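PDB 7D86: PHD finger protein 14 from Danio rerio, which reads histone H3, preferring the unmodified form, and represses PDGFRA expression, thereby regulating mesenchymal cell proliferation. Local coordinates for residues P73-E76 / L77-S80; W93-V96 / V97-L100. One frame throughout, in Å; residues are numbered along the deposited sequence.

Contact 1. Residues P73-E76 / L77-S80; sequences PSCE and LCPS. With ZN (zinc ion), chain C.
Cys75 lays its SG against CB of Leu77, 3.8 Å away, where the chain bends through the CxxC zinc knuckle of the C2HC pre-PHD finger. The motif is defined by the metal: Cys75 SG binds the zinc ion at 2.4 Å and Cys78 SG binds it at 2.3 Å. The S-Zn-S angle between them is about 118°, close enough to tetrahedral for His95 and Cys98 to complete the site. The two thiolates reach the ion by different rotations. In Cys75, SG lies opposite the backbone N (chi1 -175°), whereas in Cys78 it sits between N and the carbonyl carbon, which brings Cys78 SG alongside Cys75 CB at 3.7 Å. The turn is further fixed by a second-shell bond, Leu77 N to Cys75 SG, 3.3 Å long and fairly straight at 158° at the hydrogen; such a donor would be expected to temper the negative charge on the sulfur. Ser80 N makes a weak bond of the same type to Cys78 SG. Leu77 also folds its CG and CD2 back over the peptide carbon of Glu76, while Tyr126 touches both side chains from outside the knuckle. Replacing Leu77 with an alanine would probably keep the N-H bond to Cys75 SG but open a gap beside Tyr126 and the Glu76 peptide, where the branched end, CG with its two methyl groups, now lies. Further round the loop, the carbonyl oxygens of Cys75 and Cys78 approach as two acceptors without bonding. A single ordered water ties together the backbone on both sides of the bend: it accepts from Cys75 N and donates to Cys78 O and Ser80 O, each at 2.7 Å.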
# COMPACT_ATOMS: atom_id res chain seq x y z
N PRO A 73 -12.59 7.29 1.38
CA PRO A 73 -12.27 6.89 2.75
C PRO A 73 -10.92 7.41 3.20
O PRO A 73 -10.11 7.89 2.41
CB PRO A 73 -12.27 5.36 2.66
CG PRO A 73 -11.72 5.10 1.29
CD PRO A 73 -12.24 6.23 0.41
N SER A 74 -10.71 7.34 4.51
CA SER A 74 -9.38 7.46 5.10
C SER A 74 -8.93 6.07 5.54
O SER A 74 -9.75 5.20 5.84
CB SER A 74 -9.39 8.41 6.30
OG SER A 74 -9.66 9.74 5.89
N CYS A 75 -7.62 5.87 5.57
CA CYS A 75 -7.07 4.59 6.02
C CYS A 75 -6.98 4.57 7.54
O CYS A 75 -6.60 5.56 8.16
CB CYS A 75 -5.69 4.36 5.40
SG CYS A 75 -4.98 2.74 5.78
N GLU A 76 -7.33 3.43 8.13
CA GLU A 76 -7.16 3.27 9.57
C GLU A 76 -5.69 3.25 9.98
O GLU A 76 -5.39 3.41 11.17
CB GLU A 76 -7.83 1.98 10.04
CG GLU A 76 -9.36 2.00 9.87
CD GLU A 76 -10.01 3.13 10.64
OE1 GLU A 76 -9.75 3.25 11.86
OE2 GLU A 76 -10.78 3.90 10.03
N LEU A 77 -4.78 3.05 9.03
CA LEU A 77 -3.39 2.73 9.36
C LEU A 77 -2.40 3.78 8.90
O LEU A 77 -1.20 3.63 9.18
CB LEU A 77 -3.00 1.38 8.75
CG LEU A 77 -3.88 0.17 9.06
CD1 LEU A 77 -3.40 -1.02 8.23
CD2 LEU A 77 -3.87 -0.17 10.55
N CYS A 78 -2.84 4.83 8.20
CA CYS A 78 -1.92 5.82 7.66
C CYS A 78 -2.72 7.07 7.30
O CYS A 78 -3.96 7.00 7.18
CB CYS A 78 -1.19 5.28 6.42
SG CYS A 78 -2.18 5.43 4.91
N PRO A 79 -2.06 8.21 7.12
CA PRO A 79 -2.79 9.45 6.82
C PRO A 79 -3.08 9.71 5.35
O PRO A 79 -3.80 10.67 5.04
CB PRO A 79 -1.85 10.54 7.38
CG PRO A 79 -0.49 9.96 7.21
CD PRO A 79 -0.65 8.47 7.47
N SER A 80 -2.57 8.89 4.44
CA SER A 80 -2.77 9.12 3.02
C SER A 80 -4.22 8.86 2.63
O SER A 80 -4.83 7.88 3.06
CB SER A 80 -1.85 8.23 2.20
OG SER A 80 -2.19 8.29 0.82
ZN ZN C . -3.01 3.35 4.59
O HOH W 1 -5.89 7.99 5.50

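Contact 2. Residues W93-V96 / V97-L100; sequences WVHV and VCAL. With ZN (zinc ion), chain C.
Similar first torsions, -69° in His95 and -73° in Cys98, set the imidazole and the thiolate opposite their own carbonyl carbons, and both groups converge on one zinc ion. They form the HxxC half of the C2HC pre-PHD finger, built where strand 93-95 runs straight into helix 96-101. His95 ND1 binds the metal at 2.0 Å and Cys98 SG at 2.3 Å, with an N-Zn-S angle of about 114°. The sulfur meets the ring at its edge, near the ring plane, lying 3.6 Å from ND1; this is the approach expected of two ligands sharing an ion. On the far side of the imidazole, NE2 is hydrogen-bonded to the carbonyl oxygen of Asp82, a second-shell contact that restrains rotation of the ring, and Phe85 meets it with its plane inclined to that of the imidazole.

His95 is also the N-cap residue of the helix. Its carbonyl oxygen accepts from Ala99 N at 3.0 Å, so the last strand residue is joined to the first helical turn. CG1 of Val97 rests against His95 CB at 3.8 Å, approaching the ring obliquely. One residue later the helical pattern repeats, Leu100 N donating to Val96 O, and Leu100 CG closes over that same Val96 O at 3.2 Å.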
# COMPACT_ATOMS: atom_id res chain seq x y z
N TRP A 93 -11.92 1.30 6.54
CA TRP A 93 -11.18 1.19 5.29
C TRP A 93 -9.68 1.23 5.56
O TRP A 93 -9.21 1.93 6.46
CB TRP A 93 -11.57 2.32 4.32
CG TRP A 93 -13.02 2.23 3.94
CD1 TRP A 93 -14.09 2.77 4.61
CD2 TRP A 93 -13.56 1.54 2.81
NE1 TRP A 93 -15.26 2.47 3.96
CE2 TRP A 93 -14.96 1.71 2.85
CE3 TRP A 93 -12.99 0.81 1.77
CZ2 TRP A 93 -15.80 1.17 1.87
CZ3 TRP A 93 -13.82 0.27 0.81
CH2 TRP A 93 -15.21 0.46 0.87
N VAL A 94 -8.94 0.43 4.78
CA VAL A 94 -7.48 0.45 4.80
C VAL A 94 -6.96 0.36 3.37
O VAL A 94 -7.60 -0.24 2.50
CB VAL A 94 -6.91 -0.70 5.67
CG1 VAL A 94 -7.25 -0.50 7.14
CG2 VAL A 94 -7.42 -2.05 5.18
N HIS A 95 -5.78 0.94 3.14
CA HIS A 95 -5.10 0.71 1.87
C HIS A 95 -4.79 -0.77 1.69
O HIS A 95 -4.43 -1.48 2.64
CB HIS A 95 -3.78 1.49 1.79
CG HIS A 95 -3.95 2.97 1.71
ND1 HIS A 95 -3.64 3.81 2.75
CD2 HIS A 95 -4.41 3.76 0.71
CE1 HIS A 95 -3.90 5.06 2.40
NE2 HIS A 95 -4.37 5.05 1.16
N VAL A 96 -4.93 -1.25 0.45
CA VAL A 96 -4.38 -2.56 0.12
C VAL A 96 -2.90 -2.62 0.48
O VAL A 96 -2.42 -3.60 1.06
CB VAL A 96 -4.61 -2.88 -1.37
CG1 VAL A 96 -3.77 -4.07 -1.79
CG2 VAL A 96 -6.10 -3.12 -1.65
N VAL A 97 -2.15 -1.56 0.17
CA VAL A 97 -0.71 -1.61 0.42
C VAL A 97 -0.43 -1.63 1.92
O VAL A 97 0.46 -2.35 2.38
CB VAL A 97 0.00 -0.44 -0.29
CG1 VAL A 97 -0.25 0.89 0.40
CG2 VAL A 97 1.49 -0.72 -0.40
N CYS A 98 -1.21 -0.90 2.72
CA CYS A 98 -0.99 -0.95 4.16
C CYS A 98 -1.29 -2.34 4.71
O CYS A 98 -0.60 -2.83 5.62
CB CYS A 98 -1.84 0.11 4.87
SG CYS A 98 -1.25 1.81 4.62
N ALA A 99 -2.27 -3.03 4.12
CA ALA A 99 -2.58 -4.38 4.57
C ALA A 99 -1.46 -5.35 4.24
O ALA A 99 -1.25 -6.32 4.97
CB ALA A 99 -3.90 -4.85 3.94
N LEU A 100 -0.71 -5.10 3.16
CA LEU A 100 0.37 -6.01 2.79
C LEU A 100 1.58 -5.89 3.71
O LEU A 100 2.35 -6.85 3.84
CB LEU A 100 0.81 -5.76 1.35
CG LEU A 100 -0.31 -5.94 0.32
CD1 LEU A 100 0.18 -5.59 -1.08
CD2 LEU A 100 -0.82 -7.38 0.38
ZN ZN C . -3.01 3.35 4.59

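Overall arrangement
Contact 1 and contact 2 supply two ligands each to the same zinc ion, Cys75 and Cys78 from the knuckle, His95 and Cys98 from the strand-helix junction, and their centres lie about 9 Å apart. Beyond the metal, the backbones meet directly: Glu76 N lies 2.9 Å from Trp93 O, a probable hydrogen bond that sets the knuckle beside strand 93-95. At the other end of the loop, Ser80 O packs 3.0 Å from His95 CE1. Thr160 of helix 159-164 touches side chains of both contacts, placing the C2HC finger against PHD-type finger 2, within the PHD-zinc knuckle-PHD assembly required for histone H3 binding.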